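Hypothetical protein (Bacteroides uniformis, PDB 4QE0) is of unknown function, a member of the DUF5043 family built on a single antiparallel beta-sheet with helices packed against it. Local coordinates at residues S39-L44 against N124-E129; D27-Q32 against V138-E143; T108-P113 against Y163-W168. All blocks are in the same frame, centred on the assembly; numbering follows the deposited sequence.

Contact 1 (S39-L44 against N124-E129); sequences SQFVTL and NFFTFE
Val42 and Phe125 form the hydrogen-bonded pair at the middle of this antiparallel strand pairing, which joins strands 41-45 and 118-126. Val42 N bonds to Phe125 O (2.7 Å), and Phe125 N returns a longer bond to Val42 O (3.3 Å). That carbonyl oxygen is gripped twice, because Asn124 ND2 also donates to Val42 O (3.1 Å), from the opposite face of its plane. The Asn124 amide lies 6° from parallel to the Phe41 ring, ND2 near CE2 and CZ. On the same face Phe41 CD1 lies over the Phe126 ring, the two rings meeting obliquely. On the other face Val42 CB sits above the Phe125 ring, and Leu44 CD2 approaches that ring's edge.

Where strand 118-126 ends and strand 41-45 begins, Phe126-Glu129 makes a type I turn closed by Glu129 N to Phe126 O; Phe126 N also bonds Glu129 OE1, from above the carboxylate plane. Thr127 N satisfies Gln40 O (2.9 Å). Ser39 OG accepts from Phe41 N in an ST turn and also bonds Asp36. Gln40, bent at chi2 (-69°), gives NE2 to Asp37 O, while Thr127 OG1 donates in the carbonyl plane to a lone pair of Gln40 OE1 (2.6 Å).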
loop_
_atom_site.group_PDB
_atom_site.type_symbol
_atom_site.label_atom_id
_atom_site.label_comp_id
_atom_site.label_asym_id
_atom_site.label_seq_id
_atom_site.Cartn_x
_atom_site.Cartn_y
_atom_site.Cartn_z
ATOM N N SER A 39 9.380 19.786 24.499
ATOM C CA SER A 39 9.456 18.341 24.228
ATOM C C SER A 39 10.038 18.001 22.848
ATOM O O SER A 39 10.407 16.857 22.610
ATOM C CB SER A 39 8.055 17.759 24.303
ATOM O OG SER A 39 7.266 18.320 23.269
ATOM N N GLN A 40 10.088 18.990 21.962
ATOM C CA GLN A 40 10.469 18.811 20.563
ATOM C C GLN A 40 9.539 17.816 19.816
ATOM O O GLN A 40 9.953 17.162 18.868
ATOM C CB GLN A 40 11.939 18.418 20.479
ATOM C CG GLN A 40 12.858 19.564 20.908
ATOM C CD GLN A 40 12.826 20.688 19.905
ATOM O OE1 GLN A 40 13.201 20.498 18.756
ATOM N NE2 GLN A 40 12.382 21.862 20.326
ATOM N N PHE A 41 8.288 17.752 20.259
ATOM C CA PHE A 41 7.258 16.903 19.662
ATOM C C PHE A 41 6.609 17.630 18.494
ATOM O O PHE A 41 6.234 18.804 18.610
ATOM C CB PHE A 41 6.205 16.601 20.726
ATOM C CG PHE A 41 5.210 15.538 20.352
ATOM C CD1 PHE A 41 5.639 14.266 20.041
ATOM C CD2 PHE A 41 3.854 15.804 20.357
ATOM C CE1 PHE A 41 4.736 13.271 19.739
ATOM C CE2 PHE A 41 2.936 14.802 20.047
ATOM C CZ PHE A 41 3.386 13.545 19.749
ATOM N N VAL A 42 6.528 16.950 17.355
ATOM C CA VAL A 42 6.018 17.510 16.121
ATOM C C VAL A 42 4.668 16.910 15.802
ATOM O O VAL A 42 4.493 15.711 15.933
ATOM C CB VAL A 42 6.953 17.202 14.941
ATOM C CG1 VAL A 42 6.432 17.834 13.659
ATOM C CG2 VAL A 42 8.370 17.659 15.241
ATOM N N THR A 43 3.736 17.758 15.377
ATOM C CA THR A 43 2.442 17.328 14.839
ATOM C C THR A 43 2.401 17.886 13.409
ATOM O O THR A 43 2.501 19.090 13.210
ATOM C CB THR A 43 1.266 17.851 15.695
ATOM O OG1 THR A 43 1.430 17.423 17.057
ATOM C CG2 THR A 43 -0.073 17.341 15.165
ATOM N N LEU A 44 2.334 16.993 12.426
ATOM C CA LEU A 44 2.439 17.327 11.011
ATOM C C LEU A 44 1.159 16.919 10.314
ATOM O O LEU A 44 0.749 15.753 10.400
ATOM C CB LEU A 44 3.642 16.590 10.412
ATOM C CG LEU A 44 3.936 16.803 8.926
ATOM C CD1 LEU A 44 4.331 18.262 8.704
ATOM C CD2 LEU A 44 5.026 15.860 8.433
ATOM N N ASN A 124 2.915 12.197 13.973
ATOM C CA ASN A 124 3.646 12.703 15.129
ATOM C C ASN A 124 5.001 12.023 15.212
ATOM O O ASN A 124 5.133 10.825 14.949
ATOM C CB ASN A 124 2.909 12.467 16.458
ATOM C CG ASN A 124 1.643 13.277 16.594
ATOM O OD1 ASN A 124 0.561 12.736 16.506
ATOM N ND2 ASN A 124 1.772 14.572 16.813
ATOM N N PHE A 125 6.012 12.813 15.560
ATOM C CA PHE A 125 7.349 12.316 15.820
ATOM C C PHE A 125 8.112 13.444 16.532
ATOM O O PHE A 125 7.539 14.493 16.794
ATOM C CB PHE A 125 8.069 11.948 14.514
ATOM C CG PHE A 125 7.966 13.002 13.443
ATOM C CD1 PHE A 125 8.879 14.056 13.384
ATOM C CD2 PHE A 125 6.963 12.925 12.475
ATOM C CE1 PHE A 125 8.769 15.024 12.409
ATOM C CE2 PHE A 125 6.867 13.873 11.479
ATOM C CZ PHE A 125 7.768 14.921 11.442
ATOM N N PHE A 126 9.379 13.225 16.841
ATOM C CA PHE A 126 10.185 14.248 17.529
ATOM C C PHE A 126 11.236 14.805 16.583
ATOM O O PHE A 126 11.685 14.108 15.679
ATOM C CB PHE A 126 10.834 13.645 18.765
ATOM C CG PHE A 126 9.849 13.264 19.844
ATOM C CD1 PHE A 126 9.201 12.034 19.830
ATOM C CD2 PHE A 126 9.587 14.135 20.886
ATOM C CE1 PHE A 126 8.302 11.688 20.825
ATOM C CE2 PHE A 126 8.710 13.793 21.893
ATOM C CZ PHE A 126 8.063 12.574 21.868
ATOM N N THR A 127 11.658 16.048 16.810
ATOM C CA THR A 127 12.602 16.690 15.903
ATOM C C THR A 127 13.973 16.023 15.920
ATOM O O THR A 127 14.742 16.145 14.962
ATOM C CB THR A 127 12.850 18.150 16.260
ATOM O OG1 THR A 127 13.492 18.200 17.533
ATOM C CG2 THR A 127 11.562 18.930 16.279
ATOM N N PHE A 128 14.268 15.294 16.992
ATOM C CA PHE A 128 15.540 14.588 17.116
ATOM C C PHE A 128 15.514 13.178 16.536
ATOM O O PHE A 128 16.516 12.464 16.603
ATOM C CB PHE A 128 16.002 14.553 18.568
ATOM C CG PHE A 128 14.941 14.095 19.550
ATOM C CD1 PHE A 128 14.648 12.760 19.705
ATOM C CD2 PHE A 128 14.279 15.022 20.343
ATOM C CE1 PHE A 128 13.703 12.349 20.628
ATOM C CE2 PHE A 128 13.335 14.619 21.254
ATOM C CZ PHE A 128 13.053 13.285 21.403
ATOM N N GLU A 129 14.392 12.783 15.935
ATOM C CA GLU A 129 14.260 11.476 15.315
ATOM C C GLU A 129 14.430 11.567 13.801
ATOM O O GLU A 129 14.252 12.629 13.227
ATOM C CB GLU A 129 12.877 10.885 15.644
ATOM C CG GLU A 129 12.698 10.536 17.117
ATOM C CD GLU A 129 11.294 10.062 17.472
ATOM O OE1 GLU A 129 10.316 10.385 16.729
ATOM O OE2 GLU A 129 11.175 9.373 18.513
#

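Contact 2 (D27-Q32 against V138-E143); sequences DGYTYQ and VYREIE. With GOL (glycerol), chain E; GOL (glycerol), chain C.
Arg140 lies along the face of Tyr29, running the opposite way, and Tyr31 reaches Glu143, in a helix-on-sheet packing of helix 136-143 against strand 29-36; helix segment 138-143 and strand segment 29-32 cross at 105°, axes 10.9 Å apart at closest. The Arg140 guanidinium stacks flat on Tyr29, its plane 19° from the ring but offset toward Tyr29 CB, and the aliphatic chain continues the cover: CD makes a CH-pi contact over the ring centre, 3.7 Å from it. Arg140 bends at chi2 (66°), letting CB and CG follow the ring toward its hydroxyl.

Polar contacts converge on one carboxylate oxygen. Tyr31 OH donates to Glu143 OE1 (2.6 Å), and within the helix Arg140 NH1 forms a salt bridge with Glu143 OE1 (2.9 Å); the two donors come from opposite faces of the carboxylate. The positive neighbour probably favours the ionised acid. Glu143 OE2 is held by Asn46.

Beyond the Arg140 methylenes, apolar contact is limited: Tyr31 CE2 to Tyr139 CB (4.4 Å). Two glycerols, probably from the crystallisation liquor, meet the guanidinium at its edge, that of chain C near NH2. The glycerol of chain E accepts a nearly straight bond at its O2 from Arg140 NE (2.9 Å).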
loop_
_atom_site.group_PDB
_atom_site.type_symbol
_atom_site.label_atom_id
_atom_site.label_comp_id
_atom_site.label_asym_id
_atom_site.label_seq_id
_atom_site.Cartn_x
_atom_site.Cartn_y
_atom_site.Cartn_z
ATOM N N ASP A 27 3.394 22.721 -4.255
ATOM C CA ASP A 27 2.490 22.627 -5.390
ATOM C C ASP A 27 1.386 21.635 -5.098
ATOM O O ASP A 27 1.620 20.430 -5.062
ATOM C CB ASP A 27 3.215 22.173 -6.667
ATOM C CG ASP A 27 3.999 23.298 -7.352
ATOM O OD1 ASP A 27 3.965 24.461 -6.895
ATOM O OD2 ASP A 27 4.666 23.010 -8.367
ATOM N N GLY A 28 0.184 22.153 -4.891
ATOM C CA GLY A 28 -0.994 21.308 -4.792
ATOM C C GLY A 28 -1.532 21.146 -3.388
ATOM O O GLY A 28 -2.658 20.692 -3.217
ATOM N N TYR A 29 -0.735 21.491 -2.377
ATOM C CA TYR A 29 -1.164 21.272 -1.005
ATOM C C TYR A 29 -0.317 22.069 -0.025
ATOM O O TYR A 29 0.789 22.497 -0.353
ATOM C CB TYR A 29 -1.151 19.768 -0.660
ATOM C CG TYR A 29 0.196 19.065 -0.746
ATOM C CD1 TYR A 29 0.629 18.474 -1.925
ATOM C CD2 TYR A 29 1.027 18.977 0.361
ATOM C CE1 TYR A 29 1.850 17.828 -2.004
ATOM C CE2 TYR A 29 2.250 18.334 0.291
ATOM C CZ TYR A 29 2.652 17.750 -0.878
ATOM O OH TYR A 29 3.872 17.123 -0.937
ATOM N N THR A 30 -0.863 22.266 1.168
ATOM C CA THR A 30 -0.176 22.926 2.248
ATOM C C THR A 30 -0.211 22.053 3.506
ATOM O O THR A 30 -1.261 21.570 3.885
ATOM C CB THR A 30 -0.816 24.285 2.567
ATOM O OG1 THR A 30 -0.800 25.091 1.394
ATOM C CG2 THR A 30 -0.048 24.997 3.654
ATOM N N TYR A 31 0.954 21.859 4.121
ATOM C CA TYR A 31 1.068 21.165 5.393
ATOM C C TYR A 31 1.461 22.134 6.488
ATOM O O TYR A 31 2.259 23.058 6.278
ATOM C CB TYR A 31 2.103 20.033 5.321
ATOM C CG TYR A 31 1.491 18.660 5.101
ATOM C CD1 TYR A 31 0.629 18.409 4.029
ATOM C CD2 TYR A 31 1.765 17.621 5.967
ATOM C CE1 TYR A 31 0.075 17.151 3.817
ATOM C CE2 TYR A 31 1.213 16.361 5.769
ATOM C CZ TYR A 31 0.370 16.130 4.701
ATOM O OH TYR A 31 -0.178 14.876 4.523
ATOM N N GLN A 32 0.907 21.897 7.661
ATOM C CA GLN A 32 1.245 22.624 8.869
ATOM C C GLN A 32 2.113 21.724 9.729
ATOM O O GLN A 32 1.824 20.535 9.905
ATOM C CB GLN A 32 -0.022 22.996 9.642
ATOM C CG GLN A 32 0.225 23.786 10.925
ATOM C CD GLN A 32 0.923 25.103 10.652
ATOM O OE1 GLN A 32 0.684 25.735 9.616
ATOM N NE2 GLN A 32 1.829 25.495 11.539
ATOM N N VAL A 138 6.656 12.078 1.102
ATOM C CA VAL A 138 6.391 10.771 1.713
ATOM C C VAL A 138 5.124 10.794 2.586
ATOM O O VAL A 138 4.241 9.942 2.447
ATOM C CB VAL A 138 7.594 10.275 2.541
ATOM C CG1 VAL A 138 7.275 8.984 3.278
ATOM C CG2 VAL A 138 8.789 10.047 1.625
ATOM N N TYR A 139 5.048 11.770 3.484
ATOM C CA TYR A 139 3.879 11.947 4.330
ATOM C C TYR A 139 2.629 12.220 3.512
ATOM O O TYR A 139 1.558 11.668 3.774
ATOM C CB TYR A 139 4.117 13.059 5.366
ATOM C CG TYR A 139 5.218 12.719 6.334
ATOM C CD1 TYR A 139 5.086 11.637 7.196
ATOM C CD2 TYR A 139 6.396 13.450 6.385
ATOM C CE1 TYR A 139 6.105 11.290 8.062
ATOM C CE2 TYR A 139 7.410 13.122 7.267
ATOM C CZ TYR A 139 7.260 12.051 8.109
ATOM O OH TYR A 139 8.257 11.688 8.981
ATOM N N ARG A 140 2.751 13.074 2.518
ATOM C CA ARG A 140 1.622 13.346 1.638
ATOM C C ARG A 140 1.111 12.070 0.969
ATOM O O ARG A 140 -0.090 11.868 0.888
ATOM C CB ARG A 140 2.008 14.393 0.580
ATOM C CG ARG A 140 0.946 14.636 -0.490
ATOM C CD ARG A 140 -0.296 15.260 0.095
ATOM N NE ARG A 140 -1.213 15.667 -0.966
ATOM C CZ ARG A 140 -2.414 16.191 -0.758
ATOM N NH1 ARG A 140 -2.905 16.331 0.471
ATOM N NH2 ARG A 140 -3.142 16.556 -1.793
ATOM N N GLU A 141 2.015 11.239 0.454
ATOM C CA GLU A 141 1.636 9.994 -0.218
ATOM C C GLU A 141 0.872 9.068 0.730
ATOM O O GLU A 141 -0.149 8.473 0.356
ATOM C CB GLU A 141 2.856 9.245 -0.766
ATOM C CG GLU A 141 2.516 7.854 -1.320
ATOM C CD GLU A 141 3.726 7.053 -1.790
ATOM O OE1 GLU A 141 4.760 7.659 -2.131
ATOM O OE2 GLU A 141 3.642 5.807 -1.833
ATOM N N ILE A 142 1.347 8.970 1.962
ATOM C CA ILE A 142 0.655 8.178 2.969
ATOM C C ILE A 142 -0.744 8.723 3.211
ATOM O O ILE A 142 -1.716 7.966 3.218
ATOM C CB ILE A 142 1.455 8.128 4.275
ATOM C CG1 ILE A 142 2.762 7.380 4.052
ATOM C CG2 ILE A 142 0.639 7.466 5.370
ATOM C CD1 ILE A 142 3.739 7.530 5.198
ATOM N N GLU A 143 -0.850 10.035 3.418
ATOM C CA GLU A 143 -2.151 10.669 3.645
ATOM C C GLU A 143 -3.121 10.350 2.504
ATOM O O GLU A 143 -4.242 9.919 2.733
ATOM C CB GLU A 143 -2.001 12.188 3.756
ATOM C CG GLU A 143 -3.318 12.946 3.913
ATOM C CD GLU A 143 -3.310 14.410 3.457
ATOM O OE1 GLU A 143 -2.295 14.939 2.980
ATOM O OE2 GLU A 143 -4.389 15.037 3.573
HETATM C C1 GOL E . -1.248 16.838 -4.905
HETATM O O1 GOL E . -0.485 17.779 -5.679
HETATM C C2 GOL E . -0.626 15.441 -4.999
HETATM O O2 GOL E . -0.430 14.888 -3.692
HETATM C C3 GOL E . -1.525 14.502 -5.807
HETATM O O3 GOL E . -2.668 14.111 -5.029
HETATM C C1 GOL C . -7.217 17.665 0.202
HETATM O O1 GOL C . -7.774 16.555 -0.498
HETATM C C2 GOL C . -6.140 18.242 -0.672
HETATM O O2 GOL C . -5.466 17.126 -1.212
HETATM C C3 GOL C . -5.172 19.135 0.075
HETATM O O3 GOL C . -4.926 20.337 -0.684
#

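Contact 3 (T108-P113 against Y163-W168); sequences TMLLSP and YIMLAW
The side chains of Leu111 and Ile164 lie next to each other on one face of the strand pair, CB to CB 4.0 Å, and the face runs on to Leu166 and Met109. The Leu111 and Leu166 side chains cross at a slant, CD1 to CD1 3.8 Å, while Ile164 CD1 turns the other way to rest on CA of Pro113. Met109, a selenomethionine, reaches along the same face to Trp168. Its chain bends at chi3 (-65°), carrying CE to the indole at CZ3 (3.6 Å); the selenium stands oblique to the six-membered ring in a Met-aromatic contact, and CG lies at the indole edge.

On the opposite face, Leu110 and Met165, also a selenomethionine, run side by side in the same direction, Leu110 CD2 being 3.7 Å from Met165 CG. The same methyl presses obliquely on Tyr163, at CE2 (3.4 Å), while Tyr163 OH bonds the backbone O of Glu54. Thr108 CG2 also touches Met165 CG, and Thr108 OG1 abuts the Ala167 methyl.

Four backbone bonds join Met109 with Leu166 and Leu111 with Ile164. Alternating hydrogen-bonded and non-hydrogen-bonded pairs mark a regular antiparallel sheet, here joining strand 106-111 to 164-169, one of its two outermost strands within this chain.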
loop_
_atom_site.group_PDB
_atom_site.type_symbol
_atom_site.label_atom_id
_atom_site.label_comp_id
_atom_site.label_asym_id
_atom_site.label_seq_id
_atom_site.Cartn_x
_atom_site.Cartn_y
_atom_site.Cartn_z
ATOM N N THR A 108 -1.966 8.815 12.632
ATOM C CA THR A 108 -3.340 8.880 13.099
ATOM C C THR A 108 -4.294 9.035 11.915
ATOM O O THR A 108 -4.112 9.930 11.084
ATOM C CB THR A 108 -3.516 10.045 14.108
ATOM O OG1 THR A 108 -2.639 9.862 15.254
ATOM C CG2 THR A 108 -4.920 10.137 14.595
HETATM N N MSE A 109 -5.276 8.151 11.847
HETATM C CA MSE A 109 -6.381 8.239 10.885
HETATM C C MSE A 109 -7.600 8.631 11.670
HETATM O O MSE A 109 -7.899 8.029 12.724
HETATM C CB MSE A 109 -6.668 6.892 10.216
HETATM C CG MSE A 109 -5.592 6.476 9.256
HETATM SE SE MSE A 109 -6.134 4.735 8.397
HETATM C CE MSE A 109 -6.128 3.486 9.897
ATOM N N LEU A 110 -8.303 9.656 11.190
ATOM C CA LEU A 110 -9.570 10.065 11.788
ATOM C C LEU A 110 -10.686 9.670 10.840
ATOM O O LEU A 110 -10.737 10.130 9.690
ATOM C CB LEU A 110 -9.592 11.550 12.064
ATOM C CG LEU A 110 -8.412 12.070 12.907
ATOM C CD1 LEU A 110 -8.598 13.528 13.271
ATOM C CD2 LEU A 110 -8.246 11.226 14.162
ATOM N N LEU A 111 -11.571 8.809 11.329
ATOM C CA LEU A 111 -12.623 8.239 10.520
ATOM C C LEU A 111 -13.978 8.892 10.750
ATOM O O LEU A 111 -14.311 9.290 11.872
ATOM C CB LEU A 111 -12.790 6.759 10.832
ATOM C CG LEU A 111 -11.582 5.819 10.824
ATOM C CD1 LEU A 111 -12.088 4.411 11.069
ATOM C CD2 LEU A 111 -10.763 5.899 9.576
ATOM N N SER A 112 -14.775 8.927 9.692
ATOM C CA SER A 112 -16.166 9.334 9.784
ATOM C C SER A 112 -16.930 8.321 10.598
ATOM O O SER A 112 -16.845 7.126 10.347
ATOM C CB SER A 112 -16.823 9.430 8.405
ATOM O OG SER A 112 -18.234 9.488 8.530
ATOM N N PRO A 113 -17.728 8.789 11.556
ATOM C CA PRO A 113 -18.539 7.849 12.325
ATOM C C PRO A 113 -19.776 7.368 11.551
ATOM O O PRO A 113 -20.482 6.468 12.012
ATOM C CB PRO A 113 -18.957 8.678 13.532
ATOM C CG PRO A 113 -19.003 10.071 13.006
ATOM C CD PRO A 113 -17.925 10.184 11.987
ATOM N N TYR A 163 -15.848 11.722 15.824
ATOM C CA TYR A 163 -14.978 11.007 14.887
ATOM C C TYR A 163 -14.342 9.830 15.603
ATOM O O TYR A 163 -14.348 9.742 16.837
ATOM C CB TYR A 163 -13.918 11.934 14.273
ATOM C CG TYR A 163 -12.875 12.435 15.242
ATOM C CD1 TYR A 163 -13.090 13.596 16.002
ATOM C CD2 TYR A 163 -11.672 11.747 15.413
ATOM C CE1 TYR A 163 -12.128 14.051 16.890
ATOM C CE2 TYR A 163 -10.710 12.191 16.308
ATOM C CZ TYR A 163 -10.937 13.339 17.044
ATOM O OH TYR A 163 -9.965 13.759 17.926
ATOM N N ILE A 164 -13.818 8.907 14.813
ATOM C CA ILE A 164 -13.180 7.741 15.351
ATOM C C ILE A 164 -11.667 7.859 15.123
ATOM O O ILE A 164 -11.243 8.047 13.996
ATOM C CB ILE A 164 -13.743 6.501 14.678
ATOM C CG1 ILE A 164 -15.237 6.316 15.021
ATOM C CG2 ILE A 164 -12.947 5.272 15.102
ATOM C CD1 ILE A 164 -15.973 5.330 14.131
HETATM N N MSE A 165 -10.868 7.792 16.186
HETATM C CA MSE A 165 -9.422 7.964 16.059
HETATM C C MSE A 165 -8.670 6.662 16.139
HETATM O O MSE A 165 -8.776 5.926 17.127
HETATM C CB MSE A 165 -8.888 8.850 17.186
HETATM C CG MSE A 165 -7.384 9.048 16.999
HETATM SE SE MSE A 165 -6.739 10.230 18.437
HETATM C CE MSE A 165 -6.653 8.950 19.904
ATOM N N LEU A 166 -7.897 6.371 15.096
ATOM C CA LEU A 166 -7.040 5.193 15.068
ATOM C C LEU A 166 -5.611 5.660 14.937
ATOM O O LEU A 166 -5.185 6.083 13.851
ATOM C CB LEU A 166 -7.447 4.272 13.905
ATOM C CG LEU A 166 -8.879 3.695 13.861
ATOM C CD1 LEU A 166 -9.028 2.804 12.628
ATOM C CD2 LEU A 166 -9.247 2.924 15.124
ATOM N N ALA A 167 -4.884 5.618 16.048
ATOM C CA ALA A 167 -3.517 6.101 16.095
ATOM C C ALA A 167 -2.620 4.928 16.443
ATOM O O ALA A 167 -2.921 4.153 17.368
ATOM C CB ALA A 167 -3.384 7.200 17.141
ATOM N N TRP A 168 -1.510 4.805 15.720
ATOM C CA TRP A 168 -0.582 3.707 15.956
ATOM C C TRP A 168 0.848 4.081 15.659
ATOM O O TRP A 168 1.106 5.044 14.939
ATOM C CB TRP A 168 -1.006 2.474 15.160
ATOM C CG TRP A 168 -0.715 2.487 13.674
ATOM C CD1 TRP A 168 0.318 1.835 13.052
ATOM C CD2 TRP A 168 -1.422 3.184 12.628
ATOM N NE1 TRP A 168 0.274 2.056 11.703
ATOM C CE2 TRP A 168 -0.783 2.866 11.403
ATOM C CE3 TRP A 168 -2.539 4.006 12.598
ATOM C CZ2 TRP A 168 -1.229 3.348 10.161
ATOM C CZ3 TRP A 168 -2.988 4.486 11.364
ATOM C CH2 TRP A 168 -2.325 4.158 10.160
#

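All three contacts belong to one six-stranded antiparallel sheet. Contacts 1 and 3 are strand pairings on either side of strand 106-111 and its neighbour 118-126, whereas contact 2 brings a helix against the sheet. Contact 3 is the most buried and its side chains meet almost wholly through apolar groups; contact 1, partly buried, passes from the sheet into turns and leans on side-chain amides and hydroxyls. Contact 2, also partly buried, relies on a guanidinium stacked on a tyrosine ring and a tyrosine hydroxyl bonded to a glutamate. Contacts 1 and 2 meet directly: Leu44 CD2 packs on Tyr139 CD2 (3.4 Å), where neighbouring strands 29-36 and 41-45 face the helix. Contact 3 touches neither.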